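Local coordinates for fibronectin type III domain-containing protein (Simiduia agarivorans, PDB 6P2K) that probably hydrolyses xyloglucan-like plant glucans as a family 74 glycoside hydrolase of beta-propeller architecture, and binds zinc ions, at residues V704-D709 and S741-S746; N646-L651 and K689-G694; Y716-G721 and D733-L738; E619-A624 and G695-G700. All coordinates share one frame; numbering follows the deposited sequence.

Contact 1: V704-D709 and S741-S746; sequences VMSYYD and SGMTSS
Ser706 OG donates to the carbonyl O of Ser741 at 2.7 Å. This bond joins two neighbouring blades of a beta-propeller: residues 704-709 belong to the second strand of one four-stranded blade, while 741-746 form the linker entering the first strand of the next. The hydroxyl reaches the carbonyl because OG stands opposite the backbone N (chi1 162°), and it arrives tilted 35° out of the carbonyl plane. A water sits beside this bond. It donates both to Ser706 OG and to Tyr707 O, and lies 2.6 Å from Ser741 OG, so each segment holds it. With an alanine at Ser706, the Ser741 carbonyl would probably lose its hydroxyl donor and the water one of its acceptors.

Beside this polar patch the linker backbone packs directly on an aromatic ring. Gly742 CA sits over one face of Tyr708, offset toward the rim and 3.8 Å from the ring centroid, in a CH-pi contact. A side chain on this glycine would run into Tyr708 CD1. On the other flank of Ser706 the extended Met743 chain brings SD to 3.9 Å from Ser706 CB, and Met743 also packs on Val718 of the blade's third strand.

Farther out, the two segments diverge and the packing thins. Ser746 OG is taken up by Gly695 O and Ser759 OG rather than by 704-709, and what remains at this end is Val704 CG1 against Ser746 CB at 4.1 Å.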
loop_
_atom_site.group_PDB
_atom_site.type_symbol
_atom_site.label_atom_id
_atom_site.label_comp_id
_atom_site.label_asym_id
_atom_site.label_seq_id
_atom_site.Cartn_x
_atom_site.Cartn_y
_atom_site.Cartn_z
ATOM N N VAL B 704 40.275 27.530 -1.727
ATOM C CA VAL B 704 39.972 28.272 -0.510
ATOM C C VAL B 704 40.660 27.596 0.670
ATOM O O VAL B 704 40.879 26.382 0.673
ATOM C CB VAL B 704 38.444 28.381 -0.274
ATOM C CG1 VAL B 704 37.825 26.998 -0.112
ATOM C CG2 VAL B 704 38.122 29.269 0.928
ATOM N N MET B 705 41.024 28.400 1.667
ATOM C CA MET B 705 41.585 27.898 2.916
ATOM C C MET B 705 41.329 28.932 4.004
ATOM O O MET B 705 40.983 30.083 3.724
ATOM C CB MET B 705 43.083 27.594 2.781
ATOM C CG MET B 705 43.952 28.807 2.472
ATOM S SD MET B 705 44.501 29.685 3.952
ATOM C CE MET B 705 45.430 28.401 4.786
ATOM N N SER B 706 41.519 28.512 5.255
ATOM C CA SER B 706 41.275 29.384 6.398
ATOM C C SER B 706 42.301 29.107 7.486
ATOM O O SER B 706 42.446 27.962 7.926
ATOM C CB SER B 706 39.854 29.189 6.940
ATOM O OG SER B 706 39.731 29.696 8.257
ATOM N N TYR B 707 42.999 30.157 7.922
ATOM C CA TYR B 707 43.994 30.052 8.987
ATOM C C TYR B 707 43.318 30.277 10.334
ATOM O O TYR B 707 42.674 31.311 10.547
ATOM C CB TYR B 707 45.119 31.062 8.778
ATOM C CG TYR B 707 46.271 30.544 7.947
ATOM C CD1 TYR B 707 46.962 29.399 8.322
ATOM C CD2 TYR B 707 46.672 31.204 6.791
ATOM C CE1 TYR B 707 48.018 28.922 7.571
ATOM C CE2 TYR B 707 47.728 30.734 6.030
ATOM C CZ TYR B 707 48.396 29.592 6.425
ATOM O OH TYR B 707 49.447 29.120 5.671
ATOM N N TYR B 708 43.482 29.322 11.248
ATOM C CA TYR B 708 42.729 29.328 12.497
ATOM C C TYR B 708 43.480 28.512 13.539
ATOM O O TYR B 708 43.907 27.388 13.256
ATOM C CB TYR B 708 41.325 28.760 12.261
ATOM C CG TYR B 708 40.509 28.526 13.507
ATOM C CD1 TYR B 708 39.884 29.582 14.160
ATOM C CD2 TYR B 708 40.344 27.248 14.020
ATOM C CE1 TYR B 708 39.125 29.368 15.296
ATOM C CE2 TYR B 708 39.586 27.024 15.153
ATOM C CZ TYR B 708 38.982 28.085 15.788
ATOM O OH TYR B 708 38.232 27.863 16.921
ATOM N N ASP B 709 43.638 29.074 14.738
ATOM C CA ASP B 709 44.328 28.412 15.845
ATOM C C ASP B 709 43.281 28.015 16.883
ATOM O O ASP B 709 42.818 28.851 17.666
ATOM C CB ASP B 709 45.401 29.316 16.448
ATOM C CG ASP B 709 46.334 28.575 17.397
ATOM O OD1 ASP B 709 45.952 27.502 17.912
ATOM O OD2 ASP B 709 47.458 29.072 17.634
ATOM N N SER B 741 35.718 32.588 11.704
ATOM C CA SER B 741 36.144 32.171 10.377
ATOM C C SER B 741 36.947 30.878 10.363
ATOM O O SER B 741 37.339 30.429 9.283
ATOM C CB SER B 741 36.958 33.290 9.717
ATOM O OG SER B 741 38.091 33.620 10.496
ATOM N N GLY B 742 37.225 30.280 11.518
ATOM C CA GLY B 742 37.786 28.940 11.516
ATOM C C GLY B 742 36.822 27.963 10.867
ATOM O O GLY B 742 35.604 28.080 11.013
ATOM N N MET B 743 37.367 27.002 10.124
ATOM C CA MET B 743 36.542 26.122 9.309
ATOM C C MET B 743 36.959 24.669 9.470
ATOM O O MET B 743 38.151 24.358 9.537
ATOM C CB MET B 743 36.615 26.511 7.833
ATOM C CG MET B 743 35.969 27.848 7.521
ATOM S SD MET B 743 36.235 28.348 5.817
ATOM C CE MET B 743 35.289 29.869 5.771
ATOM N N THR B 744 35.964 23.785 9.527
ATOM C CA THR B 744 36.198 22.349 9.504
ATOM C C THR B 744 36.039 21.746 8.117
ATOM O O THR B 744 36.652 20.711 7.832
ATOM C CB THR B 744 35.245 21.632 10.470
ATOM O OG1 THR B 744 33.904 22.077 10.233
ATOM C CG2 THR B 744 35.625 21.922 11.919
ATOM N N SER B 745 35.237 22.365 7.253
ATOM C CA SER B 745 34.995 21.838 5.919
ATOM C C SER B 745 34.527 22.969 5.014
ATOM O O SER B 745 33.882 23.918 5.466
ATOM C CB SER B 745 33.946 20.720 5.934
ATOM O OG SER B 745 32.640 21.260 6.054
ATOM N N SER B 746 34.862 22.853 3.730
ATOM C CA SER B 746 34.366 23.757 2.702
ATOM C C SER B 746 34.069 22.971 1.434
ATOM O O SER B 746 34.798 22.038 1.086
ATOM C CB SER B 746 35.366 24.890 2.402
ATOM O OG SER B 746 35.662 25.644 3.565
HETATM O O HOH W 1 40.092 32.101 9.782
#

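Contact 2: N646-L651 and K689-G694; sequences NNWQIL and KFTGKG
Thr691 lies across one face of the Trp648 indole, its CA 3.9 Å from the centroid of the five-membered ring and only 17° off the ring normal, a CH-pi contact. The methyl CG2 drops closer still, to 3.4 Å from Trp648 NE1, while Gly692 carries the cover onward, its O over the benzo end of the same face at 3.9 Å from CH2. Trp648 CG lies opposite its own carbonyl carbon (chi1 -72°), which turns the indole toward the loop. At the base of the side chain, Trp648 N donates to Phe690 O at 3.0 Å, an almost linear bond running close to the C=O direction. Phe690 is the centre of an inverse gamma turn, whose Thr691 N to Lys689 O bond is weak.

The Asn647 end is looser and wetter. There the side chains of Asn647 and Phe690 barely meet, OD1 to CB 4.1 Å, and a water links the Asn647 side chain to the Phe690 backbone instead, donating to OD1 and accepting from N at 3.0 Å. Asn646, beyond, is exposed.

The contact thus ties the third strand of one propeller blade, 648-653, to the loop that leads into the next. Thr691 OG1 is engaged by Tyr708 O of that following blade, so the indole meets the methyl and CA of the threonine while its hydroxyl serves a different partner. Apolar cover and a single direct backbone bond therefore carry the join, with water completing the Phe690 peptide.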
loop_
_atom_site.group_PDB
_atom_site.type_symbol
_atom_site.label_atom_id
_atom_site.label_comp_id
_atom_site.label_asym_id
_atom_site.label_seq_id
_atom_site.Cartn_x
_atom_site.Cartn_y
_atom_site.Cartn_z
ATOM N N ASN B 646 56.289 24.403 12.156
ATOM C CA ASN B 646 54.933 23.920 12.359
ATOM C C ASN B 646 53.903 24.726 11.579
ATOM O O ASN B 646 52.706 24.608 11.857
ATOM C CB ASN B 646 54.589 23.928 13.849
ATOM C CG ASN B 646 55.402 22.917 14.640
ATOM O OD1 ASN B 646 55.782 21.866 14.121
ATOM N ND2 ASN B 646 55.675 23.233 15.900
ATOM N N ASN B 647 54.338 25.532 10.610
ATOM C CA ASN B 647 53.411 26.346 9.831
ATOM C C ASN B 647 52.659 25.487 8.823
ATOM O O ASN B 647 53.264 24.708 8.079
ATOM C CB ASN B 647 54.162 27.457 9.102
ATOM C CG ASN B 647 54.640 28.552 10.034
ATOM O OD1 ASN B 647 53.925 28.964 10.950
ATOM N ND2 ASN B 647 55.859 29.030 9.804
ATOM N N TRP B 648 51.338 25.632 8.794
ATOM C CA TRP B 648 50.537 24.971 7.775
ATOM C C TRP B 648 50.590 25.774 6.484
ATOM O O TRP B 648 50.621 27.007 6.504
ATOM C CB TRP B 648 49.090 24.813 8.240
ATOM C CG TRP B 648 48.916 23.778 9.305
ATOM C CD1 TRP B 648 49.731 23.559 10.379
ATOM C CD2 TRP B 648 47.861 22.819 9.401
ATOM N NE1 TRP B 648 49.245 22.524 11.139
ATOM C CE2 TRP B 648 48.097 22.052 10.561
ATOM C CE3 TRP B 648 46.736 22.533 8.620
ATOM C CZ2 TRP B 648 47.252 21.013 10.955
ATOM C CZ3 TRP B 648 45.899 21.507 9.013
ATOM C CH2 TRP B 648 46.162 20.758 10.170
ATOM N N GLN B 649 50.613 25.064 5.357
ATOM C CA GLN B 649 50.749 25.684 4.048
ATOM C C GLN B 649 49.819 24.988 3.067
ATOM O O GLN B 649 49.311 23.895 3.331
ATOM C CB GLN B 649 52.198 25.609 3.537
ATOM C CG GLN B 649 53.252 26.049 4.547
ATOM C CD GLN B 649 54.666 25.674 4.127
ATOM O OE1 GLN B 649 55.575 26.503 4.160
ATOM N NE2 GLN B 649 54.855 24.418 3.736
ATOM N N ILE B 650 49.597 25.635 1.925
ATOM C CA ILE B 650 48.873 25.033 0.811
ATOM C C ILE B 650 49.896 24.578 -0.220
ATOM O O ILE B 650 50.652 25.397 -0.759
ATOM C CB ILE B 650 47.860 26.007 0.187
ATOM C CG1 ILE B 650 46.839 26.478 1.226
ATOM C CG2 ILE B 650 47.139 25.332 -0.971
ATOM C CD1 ILE B 650 45.869 25.404 1.657
ATOM N N LEU B 651 49.934 23.276 -0.479
ATOM C CA LEU B 651 50.809 22.698 -1.489
ATOM C C LEU B 651 49.961 22.168 -2.634
ATOM O O LEU B 651 48.873 21.627 -2.413
ATOM C CB LEU B 651 51.673 21.573 -0.908
ATOM C CG LEU B 651 52.516 21.896 0.328
ATOM C CD1 LEU B 651 53.562 20.820 0.568
ATOM C CD2 LEU B 651 53.180 23.248 0.187
ATOM N N LYS B 689 49.321 30.568 16.156
ATOM C CA LYS B 689 49.977 29.630 15.258
ATOM C C LYS B 689 49.160 29.517 13.979
ATOM O O LYS B 689 47.928 29.447 14.022
ATOM C CB LYS B 689 50.138 28.257 15.917
ATOM C CG LYS B 689 50.804 28.317 17.289
ATOM C CD LYS B 689 50.976 26.933 17.896
ATOM C CE LYS B 689 49.634 26.294 18.226
ATOM N NZ LYS B 689 48.957 26.982 19.362
ATOM N N PHE B 690 49.849 29.516 12.838
ATOM C CA PHE B 690 49.181 29.463 11.538
ATOM C C PHE B 690 48.842 28.010 11.221
ATOM O O PHE B 690 49.503 27.335 10.427
ATOM C CB PHE B 690 50.049 30.093 10.458
ATOM C CG PHE B 690 49.947 31.588 10.401
ATOM C CD1 PHE B 690 50.735 32.380 11.220
ATOM C CD2 PHE B 690 49.054 32.202 9.539
ATOM C CE1 PHE B 690 50.642 33.760 11.176
ATOM C CE2 PHE B 690 48.956 33.582 9.489
ATOM C CZ PHE B 690 49.749 34.361 10.310
ATOM N N THR B 691 47.783 27.525 11.871
ATOM C CA THR B 691 47.249 26.198 11.595
ATOM C C THR B 691 45.820 26.318 11.081
ATOM O O THR B 691 45.405 27.388 10.622
ATOM C CB THR B 691 47.284 25.317 12.847
ATOM O OG1 THR B 691 46.579 25.966 13.913
ATOM C CG2 THR B 691 48.713 25.070 13.285
ATOM N N GLY B 692 45.057 25.234 11.172
ATOM C CA GLY B 692 43.660 25.261 10.779
ATOM C C GLY B 692 42.934 24.057 11.337
ATOM O O GLY B 692 43.544 23.112 11.843
ATOM N N LYS B 693 41.606 24.117 11.258
ATOM C CA LYS B 693 40.744 23.007 11.625
ATOM C C LYS B 693 40.260 22.251 10.399
ATOM O O LYS B 693 39.408 21.361 10.523
ATOM C CB LYS B 693 39.549 23.506 12.437
ATOM C CG LYS B 693 39.778 23.508 13.936
ATOM C CD LYS B 693 39.839 22.090 14.484
ATOM C CE LYS B 693 39.024 21.955 15.758
ATOM N NZ LYS B 693 38.825 20.525 16.140
ATOM N N GLY B 694 40.795 22.590 9.223
ATOM C CA GLY B 694 40.280 22.110 7.964
ATOM C C GLY B 694 39.717 23.256 7.140
ATOM O O GLY B 694 40.165 24.404 7.250
HETATM O O HOH W 2 52.793 29.448 13.076
#

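Contact 3: Y716-G721 and D733-L738; sequences YGVFLG and DITDDL
The Phe719 ring meets the backbone of Asp733 obliquely, CD2 to CA 4.4 Å, and has Tyr716 CD1 in its plane at one edge; the ring of Phe664 packs on it as well. The other flat group, the Asp733 carboxylate, is gripped through OD1 by two donors: Thr735 OG1 comes in on the syn lone pair, and Thr735 N meets the same oxygen from above the plane, 42° out of it, closing an Asx turn. Its second oxygen, OD2, forms a salt bridge with Arg673.

Thr735 OG1 in turn accepts from Val718 N at 2.7 Å. A valine in place of Thr735 would probably leave Val718 N without this acceptor and Asp733 OD1 with one donor fewer. Next to it, Ile734 N donates to Val718 O at 2.9 Å, following the antiparallel non-hydrogen-bonded pair Phe719-Asp733.

On the opposite side of the backbone from Phe719, aliphatic groups interlock. Ile734 CG1 rests 3.7 Å from Val718 CG1, its CG2 branch reaches Leu720 CB, and Leu738 CD2, at the end of a type II' turn from Thr735, touches Val718 CG2.

Here the blade's fourth strand ends and its chain departs toward the next blade. The Thr735 hydroxyl takes the place of a backbone acceptor for Val718 N, and Asp733 OD1 positions that threonine, so the chain can leave the sheet while Val718 N and O both stay bonded.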
loop_
_atom_site.group_PDB
_atom_site.type_symbol
_atom_site.label_atom_id
_atom_site.label_comp_id
_atom_site.label_asym_id
_atom_site.label_seq_id
_atom_site.Cartn_x
_atom_site.Cartn_y
_atom_site.Cartn_z
ATOM N N TYR B 716 42.567 33.886 11.655
ATOM C CA TYR B 716 43.284 34.955 10.968
ATOM C C TYR B 716 42.480 35.482 9.788
ATOM O O TYR B 716 42.324 36.698 9.623
ATOM C CB TYR B 716 44.660 34.473 10.503
ATOM C CG TYR B 716 45.545 35.630 10.109
ATOM C CD1 TYR B 716 45.448 36.209 8.850
ATOM C CD2 TYR B 716 46.453 36.170 11.010
ATOM C CE1 TYR B 716 46.238 37.287 8.496
ATOM C CE2 TYR B 716 47.250 37.246 10.662
ATOM C CZ TYR B 716 47.137 37.800 9.404
ATOM O OH TYR B 716 47.927 38.869 9.053
ATOM N N GLY B 717 41.972 34.584 8.950
ATOM C CA GLY B 717 41.230 35.006 7.780
ATOM C C GLY B 717 40.947 33.888 6.800
ATOM O O GLY B 717 41.552 32.813 6.871
ATOM N N VAL B 718 40.016 34.137 5.883
ATOM C CA VAL B 718 39.651 33.198 4.828
ATOM C C VAL B 718 40.227 33.723 3.523
ATOM O O VAL B 718 40.084 34.911 3.210
ATOM C CB VAL B 718 38.125 33.029 4.728
ATOM C CG1 VAL B 718 37.771 31.900 3.762
ATOM C CG2 VAL B 718 37.537 32.776 6.109
ATOM N N PHE B 719 40.882 32.847 2.767
ATOM C CA PHE B 719 41.597 33.252 1.565
ATOM C C PHE B 719 41.145 32.426 0.372
ATOM O O PHE B 719 41.011 31.203 0.460
ATOM C CB PHE B 719 43.110 33.125 1.759
ATOM C CG PHE B 719 43.632 33.937 2.908
ATOM C CD1 PHE B 719 43.676 33.403 4.191
ATOM C CD2 PHE B 719 44.051 35.247 2.714
ATOM C CE1 PHE B 719 44.145 34.155 5.252
ATOM C CE2 PHE B 719 44.524 36.003 3.769
ATOM C CZ PHE B 719 44.572 35.458 5.041
ATOM N N LEU B 720 40.920 33.111 -0.746
ATOM C CA LEU B 720 40.435 32.504 -1.977
ATOM C C LEU B 720 41.462 32.742 -3.074
ATOM O O LEU B 720 41.814 33.891 -3.362
ATOM C CB LEU B 720 39.077 33.088 -2.374
ATOM C CG LEU B 720 38.427 32.527 -3.641
ATOM C CD1 LEU B 720 37.751 31.192 -3.353
ATOM C CD2 LEU B 720 37.443 33.522 -4.234
ATOM N N GLY B 721 41.938 31.663 -3.682
ATOM C CA GLY B 721 42.900 31.737 -4.771
ATOM C C GLY B 721 42.235 31.396 -6.092
ATOM O O GLY B 721 41.357 30.529 -6.151
ATOM N N ASP B 733 41.517 38.184 -0.068
ATOM C CA ASP B 733 40.924 38.044 1.255
ATOM C C ASP B 733 39.405 38.030 1.113
ATOM O O ASP B 733 38.818 38.987 0.596
ATOM C CB ASP B 733 41.389 39.192 2.155
ATOM C CG ASP B 733 40.827 39.111 3.564
ATOM O OD1 ASP B 733 40.212 38.083 3.923
ATOM O OD2 ASP B 733 41.009 40.091 4.319
ATOM N N ILE B 734 38.771 36.943 1.555
ATOM C CA ILE B 734 37.318 36.837 1.468
ATOM C C ILE B 734 36.729 36.620 2.857
ATOM O O ILE B 734 35.639 36.056 3.000
ATOM C CB ILE B 734 36.889 35.716 0.502
ATOM C CG1 ILE B 734 37.368 34.352 0.999
ATOM C CG2 ILE B 734 37.405 35.993 -0.902
ATOM C CD1 ILE B 734 36.531 33.190 0.483
ATOM N N THR B 735 37.443 37.072 3.890
ATOM C CA THR B 735 36.910 36.982 5.246
ATOM C C THR B 735 35.633 37.801 5.380
ATOM O O THR B 735 34.621 37.312 5.899
ATOM C CB THR B 735 37.957 37.445 6.261
ATOM O OG1 THR B 735 39.189 36.753 6.025
ATOM C CG2 THR B 735 37.485 37.157 7.682
ATOM N N ASP B 736 35.662 39.049 4.907
ATOM C CA ASP B 736 34.499 39.952 4.855
ATOM C C ASP B 736 33.849 39.987 6.239
ATOM O O ASP B 736 34.546 40.243 7.231
ATOM C CB ASP B 736 33.584 39.528 3.712
ATOM C CG ASP B 736 34.247 39.656 2.353
ATOM O OD1 ASP B 736 34.983 40.641 2.138
ATOM O OD2 ASP B 736 34.030 38.773 1.500
ATOM N N ASP B 737 32.549 39.720 6.359
ATOM C CA ASP B 737 31.844 39.828 7.628
ATOM C C ASP B 737 31.791 38.511 8.404
ATOM O O ASP B 737 30.983 38.388 9.331
ATOM C CB ASP B 737 30.426 40.359 7.396
ATOM C CG ASP B 737 29.669 39.571 6.343
ATOM O OD1 ASP B 737 30.250 38.633 5.759
ATOM O OD2 ASP B 737 28.486 39.890 6.100
ATOM N N LEU B 738 32.628 37.532 8.058
ATOM C CA LEU B 738 32.645 36.255 8.771
ATOM C C LEU B 738 33.436 36.439 10.058
ATOM O O LEU B 738 34.668 36.494 10.047
ATOM C CB LEU B 738 33.236 35.149 7.907
ATOM C CG LEU B 738 32.981 33.731 8.428
ATOM C CD1 LEU B 738 31.484 33.434 8.493
ATOM C CD2 LEU B 738 33.694 32.700 7.569
#

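Contact 4: E619-A624 and G695-G700; sequences EVEAWA and GSAGAG
Glu619, Glu621 and Trp623, alternate residues of one strand, all project onto the segment 695-700, and each meets it in a different way. The strands 619-624 and 697-699 run nearly parallel, 6° apart with axes 6.6 Å from each other; they are the first strands of adjacent propeller blades.

Glu619, extended beyond CG, presents its carboxylate to the turn before the strand. OE1 takes Ser696 N on its syn lone pair at 2.7 Å and Ser696 OG from above the carboxylate plane, 42° out of it, while OE2 accepts from Gly695 N at 2.9 Å. Glu621 bends at chi2 (98°) and lies alongside the backbone, where OE1 uses its anti lone pair for Gly698 N at 3.1 Å; OE2 is left to a salt bridge with Lys572.

Trp623 lies flat over the backbone. Gly698 CA is 3.6 Å from the centroid of the six-membered ring, almost on its normal, a CH-pi contact that a side chain at this glycine would obstruct. The pyrrole edge points toward the C-terminal end of 695-700, NE1 donating to Gly700 O at 3.0 Å near the ring plane.

Every direct bond across this interface ends on a side-chain atom of 619-624, so the blades are sewn together without merging into one sheet. The buried Glu619 side chain is about 7 Å from a bound zinc ion, and its several donors, together with the nearby metal, would probably favour the charged carboxylate.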
loop_
_atom_site.group_PDB
_atom_site.type_symbol
_atom_site.label_atom_id
_atom_site.label_comp_id
_atom_site.label_asym_id
_atom_site.label_seq_id
_atom_site.Cartn_x
_atom_site.Cartn_y
_atom_site.Cartn_z
ATOM N N GLU B 619 44.127 18.245 5.303
ATOM C CA GLU B 619 43.176 17.894 4.260
ATOM C C GLU B 619 43.879 17.717 2.922
ATOM O O GLU B 619 44.961 18.261 2.682
ATOM C CB GLU B 619 42.093 18.967 4.108
ATOM C CG GLU B 619 41.082 19.017 5.232
ATOM C CD GLU B 619 40.218 20.255 5.149
ATOM O OE1 GLU B 619 40.756 21.314 4.756
ATOM O OE2 GLU B 619 39.011 20.174 5.467
ATOM N N VAL B 620 43.230 16.958 2.043
ATOM C CA VAL B 620 43.639 16.834 0.649
ATOM C C VAL B 620 42.390 16.929 -0.217
ATOM O O VAL B 620 41.312 16.472 0.178
ATOM C CB VAL B 620 44.408 15.521 0.388
ATOM C CG1 VAL B 620 43.513 14.305 0.625
ATOM C CG2 VAL B 620 44.992 15.512 -1.021
ATOM N N GLU B 621 42.528 17.558 -1.383
ATOM C CA GLU B 621 41.444 17.676 -2.348
ATOM C C GLU B 621 41.976 17.370 -3.738
ATOM O O GLU B 621 43.067 17.818 -4.103
ATOM C CB GLU B 621 40.824 19.081 -2.336
ATOM C CG GLU B 621 39.588 19.239 -3.223
ATOM C CD GLU B 621 38.283 19.118 -2.458
ATOM O OE1 GLU B 621 37.701 20.175 -2.122
ATOM O OE2 GLU B 621 37.839 17.976 -2.201
ATOM N N ALA B 622 41.199 16.617 -4.510
ATOM C CA ALA B 622 41.539 16.286 -5.887
ATOM C C ALA B 622 40.377 16.675 -6.786
ATOM O O ALA B 622 39.226 16.329 -6.499
ATOM C CB ALA B 622 41.855 14.793 -6.038
ATOM N N TRP B 623 40.673 17.394 -7.864
ATOM C CA TRP B 623 39.634 17.837 -8.785
ATOM C C TRP B 623 40.261 18.101 -10.147
ATOM O O TRP B 623 41.484 18.169 -10.288
ATOM C CB TRP B 623 38.906 19.074 -8.247
ATOM C CG TRP B 623 39.646 20.368 -8.416
ATOM C CD1 TRP B 623 39.464 21.287 -9.406
ATOM C CD2 TRP B 623 40.668 20.896 -7.559
ATOM N NE1 TRP B 623 40.313 22.352 -9.225
ATOM C CE2 TRP B 623 41.062 22.138 -8.098
ATOM C CE3 TRP B 623 41.290 20.440 -6.391
ATOM C CZ2 TRP B 623 42.053 22.930 -7.511
ATOM C CZ3 TRP B 623 42.274 21.225 -5.810
ATOM C CH2 TRP B 623 42.645 22.457 -6.373
ATOM N N ALA B 624 39.398 18.243 -11.151
ATOM C CA ALA B 624 39.810 18.434 -12.535
ATOM C C ALA B 624 39.287 19.764 -13.057
ATOM O O ALA B 624 38.160 20.166 -12.745
ATOM C CB ALA B 624 39.301 17.296 -13.427
ATOM N N GLY B 695 38.723 22.937 6.315
ATOM C CA GLY B 695 38.001 23.927 5.535
ATOM C C GLY B 695 38.667 24.366 4.250
ATOM O O GLY B 695 38.264 25.389 3.683
ATOM N N SER B 696 39.688 23.656 3.789
ATOM C CA SER B 696 40.266 23.923 2.482
ATOM C C SER B 696 39.500 23.158 1.410
ATOM O O SER B 696 38.941 22.088 1.660
ATOM C CB SER B 696 41.747 23.544 2.444
ATOM O OG SER B 696 41.902 22.157 2.220
ATOM N N ALA B 697 39.465 23.725 0.209
ATOM C CA ALA B 697 38.708 23.111 -0.870
ATOM C C ALA B 697 39.245 23.585 -2.212
ATOM O O ALA B 697 39.884 24.636 -2.317
ATOM C CB ALA B 697 37.212 23.422 -0.757
ATOM N N GLY B 698 38.965 22.787 -3.238
ATOM C CA GLY B 698 39.326 23.131 -4.596
ATOM C C GLY B 698 38.265 22.689 -5.579
ATOM O O GLY B 698 37.707 21.596 -5.448
ATOM N N ALA B 699 37.969 23.539 -6.560
ATOM C CA ALA B 699 37.026 23.222 -7.622
ATOM C C ALA B 699 37.198 24.249 -8.729
ATOM O O ALA B 699 37.353 25.441 -8.447
ATOM C CB ALA B 699 35.577 23.223 -7.114
ATOM N N GLY B 700 37.176 23.782 -9.975
ATOM C CA GLY B 700 37.349 24.690 -11.098
ATOM C C GLY B 700 38.654 25.454 -10.982
ATOM O O GLY B 700 39.725 24.875 -10.768
HETATM O O HOH W 3 37.404 21.155 3.548
HETATM O O HOH W 4 36.017 20.985 -10.161
#

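This chain is the propeller-bearing glycoside hydrolase part of a longer protein, and all four contacts lie toward its C-terminal end, around the blade of strands 697-699, 702-709, 714-723 and 729-733. Contacts 2 and 4 join it to the preceding blade (618-664), contact 1 to the linker and first strand of the following one, and contact 3 closes its own outer edge. Contact 1 is central, about 9 Å between centres from contacts 2 and 3 and about 13 Å from contact 4; contacts 3 and 4, about 17 Å apart, do not touch. Along the chain contact 2 falls inside contact 4's span and contact 3 inside contact 1's. Blades are thus joined on both sides of this one.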